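Local coordinates for protein neutral ceramidase (Pseudomonas aeruginosa, PDB 2ZWS) that hydrolyses the N-acyl linkage of ceramides to sphingosine and free fatty acid, can run the reaction in reverse, and binds zinc and magnesium, at residues D2-F7 against Q288-G293; V540-V545 against Y613-Y618; D583-W588 against T599-I604. All coordinates share one frame; numbering follows the deposited sequence. Where two conformers were deposited one is given.

Interaction 1 of 3, residues D2-F7 against Q288-G293; sequences DLPYRF and QEEVLG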
loop_
_atom_site.group_PDB
_atom_site.type_symbol
_atom_site.label_atom_id
_atom_site.label_comp_id
_atom_site.label_asym_id
_atom_site.label_seq_id
_atom_site.Cartn_x
_atom_site.Cartn_y
_atom_site.Cartn_z
ATOM N N ASP A 2 -3.196 15.753 32.687
ATOM C CA ASP A 2 -3.058 14.298 32.726
ATOM C C ASP A 2 -2.301 13.832 31.480
ATOM O O ASP A 2 -1.108 14.114 31.347
ATOM C CB ASP A 2 -4.424 13.592 32.883
ATOM C CG ASP A 2 -4.311 12.220 33.570
ATOM O OD1 ASP A 2 -5.344 11.509 33.657
ATOM O OD2 ASP A 2 -3.200 11.850 34.030
ATOM N N LEU A 3 -2.998 13.169 30.557
ATOM C CA LEU A 3 -2.346 12.399 29.483
ATOM C C LEU A 3 -1.607 13.260 28.458
ATOM O O LEU A 3 -2.071 14.345 28.103
ATOM C CB LEU A 3 -3.358 11.464 28.823
ATOM C CG LEU A 3 -3.827 10.337 29.752
ATOM C CD1 LEU A 3 -5.150 9.756 29.293
ATOM C CD2 LEU A 3 -2.783 9.244 29.881
ATOM N N PRO A 4 -0.430 12.777 28.000
ATOM C CA PRO A 4 0.463 13.604 27.174
ATOM C C PRO A 4 -0.019 13.869 25.737
ATOM O O PRO A 4 0.345 14.893 25.142
ATOM C CB PRO A 4 1.772 12.807 27.155
ATOM C CG PRO A 4 1.388 11.398 27.456
ATOM C CD PRO A 4 0.147 11.456 28.310
ATOM N N TYR A 5 -0.822 12.958 25.197
ATOM C CA TYR A 5 -1.248 13.048 23.798
ATOM C C TYR A 5 -2.736 12.823 23.687
ATOM O O TYR A 5 -3.373 12.320 24.623
ATOM C CB TYR A 5 -0.512 12.002 22.936
ATOM C CG TYR A 5 0.983 12.168 22.930
ATOM C CD1 TYR A 5 1.800 11.281 23.613
ATOM C CD2 TYR A 5 1.590 13.228 22.245
ATOM C CE1 TYR A 5 3.189 11.425 23.623
ATOM C CE2 TYR A 5 2.969 13.394 22.265
ATOM C CZ TYR A 5 3.762 12.486 22.949
ATOM O OH TYR A 5 5.129 12.635 22.949
ATOM N N ARG A 6 -3.286 13.207 22.543
ATOM C CA ARG A 6 -4.560 12.665 22.111
ATOM C C ARG A 6 -4.269 11.924 20.825
ATOM O O ARG A 6 -3.374 12.319 20.061
ATOM C CB ARG A 6 -5.570 13.773 21.866
ATOM C CG ARG A 6 -5.994 14.487 23.141
ATOM C CD ARG A 6 -6.904 15.660 22.796
ATOM N NE ARG A 6 -6.193 16.753 22.120
ATOM C CZ ARG A 6 -5.618 17.778 22.745
ATOM N NH1 ARG A 6 -5.653 17.867 24.076
ATOM N NH2 ARG A 6 -4.995 18.714 22.038
ATOM N N PHE A 7 -4.997 10.851 20.562
ATOM C CA PHE A 7 -4.865 10.218 19.223
ATOM C C PHE A 7 -6.233 9.858 18.676
ATOM O O PHE A 7 -7.197 9.734 19.453
ATOM C CB PHE A 7 -3.948 8.985 19.235
ATOM C CG PHE A 7 -4.368 7.911 20.182
ATOM C CD1 PHE A 7 -5.407 7.030 19.856
ATOM C CD2 PHE A 7 -3.720 7.770 21.417
ATOM C CE1 PHE A 7 -5.794 6.031 20.759
ATOM C CE2 PHE A 7 -4.114 6.778 22.314
ATOM C CZ PHE A 7 -5.158 5.931 21.988
ATOM N N GLN A 288 7.786 -1.098 25.434
ATOM C CA GLN A 288 9.202 -1.033 25.833
ATOM C C GLN A 288 9.620 0.320 26.390
ATOM O O GLN A 288 10.329 0.401 27.415
ATOM C CB GLN A 288 10.119 -1.456 24.680
ATOM C CG GLN A 288 9.919 -2.917 24.241
ATOM C CD GLN A 288 10.773 -3.334 23.056
ATOM O OE1 GLN A 288 10.621 -4.444 22.525
ATOM N NE2 GLN A 288 11.611 -2.441 22.593
ATOM N N GLU A 289 9.177 1.381 25.729
ATOM C CA GLU A 289 9.619 2.723 26.065
ATOM C C GLU A 289 8.447 3.664 25.853
ATOM O O GLU A 289 7.891 3.683 24.760
ATOM C CB GLU A 289 10.708 3.085 25.068
ATOM C CG GLU A 289 11.440 4.352 25.299
ATOM C CD GLU A 289 12.498 4.534 24.240
ATOM O OE1 GLU A 289 12.833 5.689 23.935
ATOM O OE2 GLU A 289 12.993 3.505 23.718
ATOM N N GLU A 290 8.060 4.453 26.851
ATOM C CA GLU A 290 7.007 5.447 26.602
ATOM C C GLU A 290 7.558 6.594 25.746
ATOM O O GLU A 290 8.654 7.104 26.013
ATOM C CB GLU A 290 6.384 5.996 27.890
ATOM C CG GLU A 290 5.204 6.905 27.598
ATOM C CD GLU A 290 4.368 7.229 28.807
ATOM O OE1 GLU A 290 4.825 6.944 29.940
ATOM O OE2 GLU A 290 3.274 7.803 28.614
ATOM N N VAL A 291 6.791 6.983 24.731
ATOM C CA VAL A 291 7.111 8.148 23.897
ATOM C C VAL A 291 6.642 9.407 24.616
ATOM O O VAL A 291 5.484 9.531 24.990
ATOM C CB VAL A 291 6.448 8.008 22.518
ATOM C CG1 VAL A 291 6.689 9.254 21.643
ATOM C CG2 VAL A 291 6.963 6.752 21.821
ATOM N N LEU A 292 7.574 10.327 24.834
ATOM C CA LEU A 292 7.303 11.601 25.477
ATOM C C LEU A 292 8.021 12.732 24.769
ATOM O O LEU A 292 9.145 12.562 24.274
ATOM C CB LEU A 292 7.763 11.571 26.944
ATOM C CG LEU A 292 7.057 10.541 27.831
ATOM C CD1 LEU A 292 7.769 10.428 29.179
ATOM C CD2 LEU A 292 5.576 10.878 28.000
ATOM N N GLY A 293 7.376 13.886 24.734
ATOM C CA GLY A 293 7.993 15.073 24.151
ATOM C C GLY A 293 7.203 15.653 22.988
ATOM O O GLY A 293 6.078 15.205 22.673
#
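The phenol OH of Tyr5 donates a hydrogen bond to the carbonyl O of Gly293, 2.8 Å away, and this is the one direct polar bond between residues 2-7 and 288-293. The donor approaches Gly293 O from the side of the C=O bond, at 128°, and stands 23° out of the carbonyl plane. Gly293 N is also near Tyr5 OH, but its angle is too poor for a bond. The hydroxyl lies close to the Leu292-Gly293 peptide, with Tyr5 OH 3.4 Å from Leu292 C, yet it bonds to the carbonyl that follows.

The ring itself meets residues 291-293 with its edge. Val291 O lies in the ring plane, 3.3 Å from Tyr5 CE1, while CG1 of Val291 reaches Tyr5 OH at 3.9 Å. With CG anti to its own carbonyl carbon (chi1 -61°), the Tyr5 side chain is directed at residues 291-293. Gly293 has a positive phi, a backbone shape that suits glycine and that probably helps carry its carbonyl round to the phenol.

Beside the tyrosine, Pro4 adds a looser apolar touch: its CG is 4.3 Å from Leu292 CD2. The same CG lies near the carboxylate of Glu290, whose charge is paired with Arg145 in a salt bridge.

The two segments are not neighbouring strands. In the N-terminal domain, strands 5-13 and 289-291 both pair antiparallel with strand 142-152, at different points along it, through Tyr5-Gly144 and Glu289-Tyr148 backbone bonds, and the Tyr5 side chain reaches across to Gly293.

Interaction 2 of 3, residues V540-V545 against Y613-Y618; sequences VTVAFV and YYIRHY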
loop_
_atom_site.group_PDB
_atom_site.type_symbol
_atom_site.label_atom_id
_atom_site.label_comp_id
_atom_site.label_asym_id
_atom_site.label_seq_id
_atom_site.Cartn_x
_atom_site.Cartn_y
_atom_site.Cartn_z
ATOM N N VAL A 540 -18.053 -23.389 0.711
ATOM C CA VAL A 540 -19.355 -23.180 0.049
ATOM C C VAL A 540 -19.114 -22.321 -1.204
ATOM O O VAL A 540 -18.496 -21.256 -1.103
ATOM C CB VAL A 540 -20.350 -22.434 0.988
ATOM C CG1 VAL A 540 -21.726 -22.214 0.312
ATOM C CG2 VAL A 540 -20.516 -23.184 2.301
ATOM N N THR A 541 -19.571 -22.787 -2.371
ATOM C CA THR A 541 -19.473 -21.981 -3.600
ATOM C C THR A 541 -20.849 -21.833 -4.235
ATOM O O THR A 541 -21.577 -22.817 -4.468
ATOM C CB THR A 541 -18.413 -22.506 -4.634
ATOM O OG1 THR A 541 -18.265 -21.580 -5.733
ATOM C CG2 THR A 541 -18.805 -23.834 -5.187
ATOM N N VAL A 542 -21.209 -20.578 -4.473
ATOM C CA VAL A 542 -22.466 -20.237 -5.118
ATOM C C VAL A 542 -22.213 -19.229 -6.239
ATOM O O VAL A 542 -21.098 -18.701 -6.370
ATOM C CB VAL A 542 -23.484 -19.647 -4.110
ATOM C CG1 VAL A 542 -23.767 -20.638 -2.959
ATOM C CG2 VAL A 542 -23.014 -18.275 -3.577
ATOM N N ALA A 543 -23.241 -18.939 -7.042
ATOM C CA ALA A 543 -23.025 -18.031 -8.172
ATOM C C ALA A 543 -24.323 -17.384 -8.583
ATOM O O ALA A 543 -25.379 -18.032 -8.497
ATOM C CB ALA A 543 -22.401 -18.758 -9.368
ATOM N N PHE A 544 -24.221 -16.146 -9.073
ATOM C CA PHE A 544 -25.384 -15.304 -9.434
ATOM C C PHE A 544 -25.172 -14.636 -10.788
ATOM O O PHE A 544 -24.040 -14.327 -11.157
ATOM C CB PHE A 544 -25.515 -14.139 -8.457
ATOM C CG PHE A 544 -25.771 -14.536 -7.032
ATOM C CD1 PHE A 544 -27.062 -14.522 -6.502
ATOM C CD2 PHE A 544 -24.706 -14.915 -6.213
ATOM C CE1 PHE A 544 -27.272 -14.855 -5.180
ATOM C CE2 PHE A 544 -24.923 -15.276 -4.894
ATOM C CZ PHE A 544 -26.215 -15.229 -4.369
ATOM N N VAL A 545 -26.267 -14.391 -11.520
ATOM C CA VAL A 545 -26.252 -13.508 -12.703
ATOM C C VAL A 545 -25.951 -12.107 -12.177
ATOM O O VAL A 545 -26.600 -11.658 -11.234
ATOM C CB VAL A 545 -27.644 -13.515 -13.395
ATOM C CG1 VAL A 545 -27.689 -12.536 -14.535
ATOM C CG2 VAL A 545 -27.999 -14.918 -13.874
ATOM N N TYR A 613 -27.709 -20.862 7.200
ATOM C CA TYR A 613 -27.065 -19.704 6.604
ATOM C C TYR A 613 -27.534 -19.530 5.167
ATOM O O TYR A 613 -28.014 -20.483 4.545
ATOM C CB TYR A 613 -25.548 -19.921 6.585
ATOM C CG TYR A 613 -24.893 -19.950 7.949
ATOM C CD1 TYR A 613 -24.269 -18.809 8.453
ATOM C CD2 TYR A 613 -24.879 -21.118 8.729
ATOM C CE1 TYR A 613 -23.658 -18.809 9.696
ATOM C CE2 TYR A 613 -24.274 -21.129 9.994
ATOM C CZ TYR A 613 -23.663 -19.962 10.467
ATOM O OH TYR A 613 -23.049 -19.942 11.704
ATOM N N TYR A 614 -27.383 -18.330 4.623
ATOM C CA TYR A 614 -27.496 -18.168 3.180
ATOM C C TYR A 614 -26.527 -17.100 2.702
ATOM O O TYR A 614 -25.919 -16.409 3.515
ATOM C CB TYR A 614 -28.932 -17.851 2.759
ATOM C CG TYR A 614 -29.490 -16.519 3.220
ATOM C CD1 TYR A 614 -30.202 -16.408 4.427
ATOM C CD2 TYR A 614 -29.363 -15.382 2.429
ATOM C CE1 TYR A 614 -30.734 -15.186 4.832
ATOM C CE2 TYR A 614 -29.909 -14.173 2.816
ATOM C CZ TYR A 614 -30.586 -14.079 4.023
ATOM O OH TYR A 614 -31.121 -12.871 4.394
ATOM N N ILE A 615 -26.374 -16.969 1.393
ATOM C CA ILE A 615 -25.461 -15.970 0.842
ATOM C C ILE A 615 -26.251 -14.963 0.002
ATOM O O ILE A 615 -27.086 -15.346 -0.824
ATOM C CB ILE A 615 -24.311 -16.652 0.037
ATOM C CG1 ILE A 615 -23.382 -17.424 0.994
ATOM C CG2 ILE A 615 -23.516 -15.620 -0.794
ATOM C CD1 ILE A 615 -22.366 -18.330 0.318
ATOM N N ARG A 616 -26.024 -13.678 0.260
ATOM C CA ARG A 616 -26.619 -12.603 -0.511
ATOM C C ARG A 616 -25.565 -11.924 -1.397
ATOM O O ARG A 616 -24.421 -11.671 -0.957
ATOM C CB ARG A 616 -27.270 -11.587 0.432
ATOM C CG ARG A 616 -28.037 -10.489 -0.237
ATOM C CD ARG A 616 -28.970 -9.798 0.747
ATOM N NE ARG A 616 -29.639 -8.671 0.102
ATOM C CZ ARG A 616 -30.547 -7.902 0.691
ATOM N NH1 ARG A 616 -31.094 -6.898 0.022
ATOM N NH2 ARG A 616 -30.884 -8.131 1.954
ATOM N N HIS A 617 -25.956 -11.612 -2.628
ATOM C CA HIS A 617 -25.113 -10.881 -3.558
ATOM C C HIS A 617 -25.693 -9.500 -3.850
ATOM O O HIS A 617 -26.897 -9.356 -4.029
ATOM C CB HIS A 617 -24.936 -11.670 -4.870
ATOM C CG HIS A 617 -24.316 -10.885 -5.984
ATOM N ND1 HIS A 617 -23.091 -10.249 -5.868
ATOM C CD2 HIS A 617 -24.719 -10.698 -7.266
ATOM C CE1 HIS A 617 -22.797 -9.669 -7.020
ATOM N NE2 HIS A 617 -23.774 -9.916 -7.876
ATOM N N TYR A 618 -24.826 -8.492 -3.861
ATOM C CA TYR A 618 -25.173 -7.135 -4.288
ATOM C C TYR A 618 -24.270 -6.752 -5.450
ATOM O O TYR A 618 -23.060 -6.969 -5.365
ATOM C CB TYR A 618 -24.917 -6.141 -3.155
ATOM C CG TYR A 618 -25.634 -6.387 -1.862
ATOM C CD1 TYR A 618 -26.796 -5.681 -1.567
ATOM C CD2 TYR A 618 -25.150 -7.281 -0.911
ATOM C CE1 TYR A 618 -27.454 -5.868 -0.363
ATOM C CE2 TYR A 618 -25.797 -7.481 0.300
ATOM C CZ TYR A 618 -26.964 -6.768 0.558
ATOM O OH TYR A 618 -27.635 -6.930 1.760
#
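Apolar contacts between Val540, Val542 and Ile615 open the interface at the N-terminal ends of the two segments. CD1 of Ile615 lies 3.9 Å from Val540 CG1, the two side chains lying alongside and running opposite ways. The Val542 side chain comes in at a slant, and its CG2 lies between the two branches of Ile615, 3.9 Å from CG2 and equally close to CD1. Extension of the isoleucine chain beyond CG1 lets its far methyl serve both valines.

Aromatic contacts take over at Phe544 and His617. CB of His617 sits almost over the middle of the Phe544 ring, 3.5 Å from its centroid and 10° off the ring normal, a well-formed CH-pi contact. The imidazole continues past the phenyl ring, and its CD2 comes 3.7 Å from Phe544 CB; the two ring planes are inclined at 36°. At the rim of the phenyl ring, CZ of Phe544 approaches the carbonyl O of Ile615 near the ring plane, at 3.7 Å.

Polar bonding is directed elsewhere. The His617 ND1 atom is hydrogen-bonded to the Phe559 carbonyl, which helps fix the rotation of the imidazole while its CD2 and CG lie beside Phe544. Ile600 of the neighbouring strand also packs against Phe544 and Ile615.

Axes 8.5 Å apart, crossing at -34°, place the two strands in different sheets that pack face to face. Alternate residues Val540, Val542 and Phe544 meet Ile615 and His617 in the buried layer between them, as expected of the beta-sandwich that forms the C-terminal domain.

Interaction 3 of 3, residues D583-W588 against T599-I604; sequences DTQYRW and TISWSI. With MG (magnesium ion), chain C.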
loop_
_atom_site.group_PDB
_atom_site.type_symbol
_atom_site.label_atom_id
_atom_site.label_comp_id
_atom_site.label_asym_id
_atom_site.label_seq_id
_atom_site.Cartn_x
_atom_site.Cartn_y
_atom_site.Cartn_z
ATOM N N ASP A 583 -12.088 -15.323 4.709
ATOM C CA ASP A 583 -12.774 -16.594 4.432
ATOM C C ASP A 583 -13.679 -16.527 3.204
ATOM O O ASP A 583 -14.204 -17.555 2.780
ATOM C CB ASP A 583 -13.609 -17.069 5.613
ATOM C CG ASP A 583 -12.776 -17.433 6.802
ATOM O OD1 ASP A 583 -11.619 -17.865 6.621
ATOM O OD2 ASP A 583 -13.300 -17.285 7.927
ATOM N N THR A 584 -13.884 -15.329 2.647
ATOM C CA THR A 584 -14.773 -15.171 1.468
ATOM C C THR A 584 -14.002 -14.722 0.228
ATOM O O THR A 584 -12.967 -14.055 0.338
ATOM C CB THR A 584 -15.930 -14.162 1.710
ATOM O OG1 THR A 584 -15.374 -12.857 1.935
ATOM C CG2 THR A 584 -16.735 -14.567 2.903
ATOM N N GLN A 585 -14.509 -15.122 -0.947
ATOM C CA GLN A 585 -14.014 -14.594 -2.209
ATOM C C GLN A 585 -15.175 -14.222 -3.099
ATOM O O GLN A 585 -16.224 -14.853 -3.048
ATOM C CB GLN A 585 -13.121 -15.619 -2.908
ATOM C CG GLN A 585 -11.892 -16.007 -2.051
ATOM C CD GLN A 585 -10.896 -16.970 -2.724
ATOM O OE1 GLN A 585 -9.909 -17.367 -2.103
ATOM N NE2 GLN A 585 -11.143 -17.351 -3.948
ATOM N N TYR A 586 -14.946 -13.192 -3.913
ATOM C CA TYR A 586 -15.875 -12.714 -4.936
ATOM C C TYR A 586 -15.130 -12.721 -6.254
ATOM O O TYR A 586 -14.052 -12.136 -6.355
ATOM C CB TYR A 586 -16.346 -11.286 -4.606
ATOM C CG TYR A 586 -16.890 -10.514 -5.799
ATOM C CD1 TYR A 586 -18.183 -10.764 -6.289
ATOM C CD2 TYR A 586 -16.113 -9.527 -6.441
ATOM C CE1 TYR A 586 -18.691 -10.051 -7.373
ATOM C CE2 TYR A 586 -16.606 -8.826 -7.561
ATOM C CZ TYR A 586 -17.907 -9.083 -8.001
ATOM O OH TYR A 586 -18.370 -8.383 -9.100
ATOM N N ARG A 587 -15.666 -13.455 -7.226
ATOM C CA ARG A 587 -15.051 -13.522 -8.556
ATOM C C ARG A 587 -16.071 -13.130 -9.602
ATOM O O ARG A 587 -17.204 -13.600 -9.564
ATOM C CB ARG A 587 -14.527 -14.925 -8.871
ATOM C CG ARG A 587 -13.653 -14.946 -10.138
ATOM C CD ARG A 587 -13.020 -16.302 -10.478
ATOM N NE ARG A 587 -12.177 -16.800 -9.391
ATOM C CZ ARG A 587 -10.894 -16.488 -9.189
ATOM N NH1 ARG A 587 -10.231 -15.671 -10.013
ATOM N NH2 ARG A 587 -10.269 -17.009 -8.144
ATOM N N TRP A 588 -15.652 -12.264 -10.510
ATOM C CA TRP A 588 -16.472 -11.806 -11.628
ATOM C C TRP A 588 -15.919 -12.348 -12.935
ATOM O O TRP A 588 -14.707 -12.304 -13.155
ATOM C CB TRP A 588 -16.394 -10.283 -11.740
ATOM C CG TRP A 588 -17.281 -9.743 -12.826
ATOM C CD1 TRP A 588 -18.618 -9.459 -12.721
ATOM C CD2 TRP A 588 -16.900 -9.430 -14.169
ATOM N NE1 TRP A 588 -19.094 -8.968 -13.922
ATOM C CE2 TRP A 588 -18.069 -8.966 -14.836
ATOM C CE3 TRP A 588 -15.696 -9.511 -14.881
ATOM C CZ2 TRP A 588 -18.054 -8.553 -16.177
ATOM C CZ3 TRP A 588 -15.677 -9.100 -16.219
ATOM C CH2 TRP A 588 -16.869 -8.652 -16.855
ATOM N N THR A 599 -19.213 -15.312 -8.783
ATOM C CA THR A 599 -19.049 -16.554 -8.049
ATOM C C THR A 599 -18.528 -16.170 -6.671
ATOM O O THR A 599 -17.544 -15.429 -6.559
ATOM C CB THR A 599 -18.057 -17.499 -8.742
ATOM O OG1 THR A 599 -18.495 -17.767 -10.090
ATOM C CG2 THR A 599 -17.950 -18.832 -7.971
ATOM N N ILE A 600 -19.225 -16.635 -5.647
ATOM C CA ILE A 600 -18.936 -16.260 -4.267
ATOM C C ILE A 600 -18.662 -17.525 -3.475
ATOM O O ILE A 600 -19.394 -18.512 -3.557
ATOM C CB ILE A 600 -20.087 -15.460 -3.667
ATOM C CG1 ILE A 600 -20.154 -14.075 -4.321
ATOM C CG2 ILE A 600 -19.959 -15.380 -2.152
ATOM C CD1 ILE A 600 -21.522 -13.428 -4.237
ATOM N N SER A 601 -17.578 -17.507 -2.714
ATOM C CA SER A 601 -17.268 -18.661 -1.896
ATOM C C SER A 601 -17.040 -18.276 -0.462
ATOM O O SER A 601 -16.641 -17.130 -0.163
ATOM C CB SER A 601 -16.050 -19.388 -2.445
ATOM O OG SER A 601 -14.909 -18.559 -2.404
ATOM N N TRP A 602 -17.279 -19.243 0.418
ATOM C CA TRP A 602 -17.054 -19.077 1.852
ATOM C C TRP A 602 -16.384 -20.337 2.369
ATOM O O TRP A 602 -16.963 -21.428 2.314
ATOM C CB TRP A 602 -18.385 -18.858 2.562
ATOM C CG TRP A 602 -18.278 -18.632 4.066
ATOM C CD1 TRP A 602 -17.301 -17.934 4.724
ATOM C CD2 TRP A 602 -19.211 -19.080 5.078
ATOM N NE1 TRP A 602 -17.574 -17.919 6.095
ATOM C CE2 TRP A 602 -18.722 -18.619 6.330
ATOM C CE3 TRP A 602 -20.403 -19.835 5.050
ATOM C CZ2 TRP A 602 -19.385 -18.875 7.552
ATOM C CZ3 TRP A 602 -21.079 -20.076 6.283
ATOM C CH2 TRP A 602 -20.557 -19.594 7.504
ATOM N N SER A 603 -15.166 -20.195 2.875
ATOM C CA SER A 603 -14.504 -21.295 3.552
ATOM C C SER A 603 -14.870 -21.204 5.027
ATOM O O SER A 603 -14.475 -20.257 5.705
ATOM C CB SER A 603 -13.002 -21.202 3.327
ATOM O OG SER A 603 -12.713 -21.329 1.936
ATOM N N ILE A 604 -15.647 -22.177 5.513
ATOM C CA ILE A 604 -16.257 -22.098 6.849
ATOM C C ILE A 604 -15.186 -22.347 7.906
ATOM O O ILE A 604 -14.645 -23.453 7.978
ATOM C CB ILE A 604 -17.409 -23.144 7.001
ATOM C CG1 ILE A 604 -18.480 -22.947 5.927
ATOM C CG2 ILE A 604 -18.032 -23.052 8.388
ATOM C CD1 ILE A 604 -19.273 -24.199 5.625
HETATM MG MG MG C . -13.239 -11.899 1.099
HETATM O O HOH W 1 -13.622 -18.689 0.104
HETATM O O HOH W 2 -15.959 -16.567 8.027
HETATM O O HOH W 3 -17.547 -15.818 -11.672
HETATM O O HOH W 4 -14.445 -11.309 -1.053
#
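Thr584, paired with Trp602 across the hairpin, binds the magnesium ion in two ways: through its backbone O at 2.3 Å and through OG1 at 2.5 Å. A chi1 of 64° puts OG1 between the backbone N and the carbonyl carbon, from where hydroxyl and carbonyl can chelate the same ion. Water 4 is a further ligand, the backbone O atoms of His37 and Asp581 also bind, and Asp579 belongs to the same metal site. OG1 is also hydrogen-bonded to Thr578 O. The remaining branch, CG2, turns to the indole and lies 3.9 Å from Trp602 CD1.

Behind this shell is an antiparallel ladder. Gln585 and Ser601 exchange two backbone bonds, as do Arg587 and Thr599, and Ser603 N donates a nearly straight bond (167°) to Asp583 O just before the metal ligand. Between these pairs, the CA of Thr584 makes a CA-H...O contact of 3.2 Å with Ser601 O. Tyr586 and Ile600, on the same face as Thr584 and Trp602, touch where Ile600 CG1 meets the edge of the phenol ring.

Waters join side chains to this frame. Water 2 accepts from Trp602 NE1 at 2.9 Å, in the indole plane, and donates to Asp583 OD2 at 2.8 Å, thereby tying the tryptophan to the residue preceding Thr584. Water 1 links Asp583 O with Ser601 OG, and water 3 bridges Arg587 O and Thr599 OG1.

Both oxygens that Thr584 gives to the metal, like the backbone oxygens of His37 and Asp581, are formally neutral, so the ion is probably held largely by ion-dipole attraction. Coordination would also polarise the threonine hydroxyl, probably making it a better donor to Thr578 O.

Overall arrangement
From the N terminus, interaction 1 comes first, closing a loop of 280 residues that brings the start of the chain to residues 288-293 in the N-terminal domain. It closes before either of the others opens, and its centre is about 42 Å from that of interaction 3 and about 47 Å from that of interaction 2. In the C-terminal domain, interaction 2 spans residues 540-618 and encloses the short hairpin of interaction 3. The centres of these two are about 8 Å apart. Strands 539-545 and 595-603 are sheet neighbours, so the hairpin extends one layer of the sandwich toward the magnesium site, whereas interaction 2 joins that layer to the other.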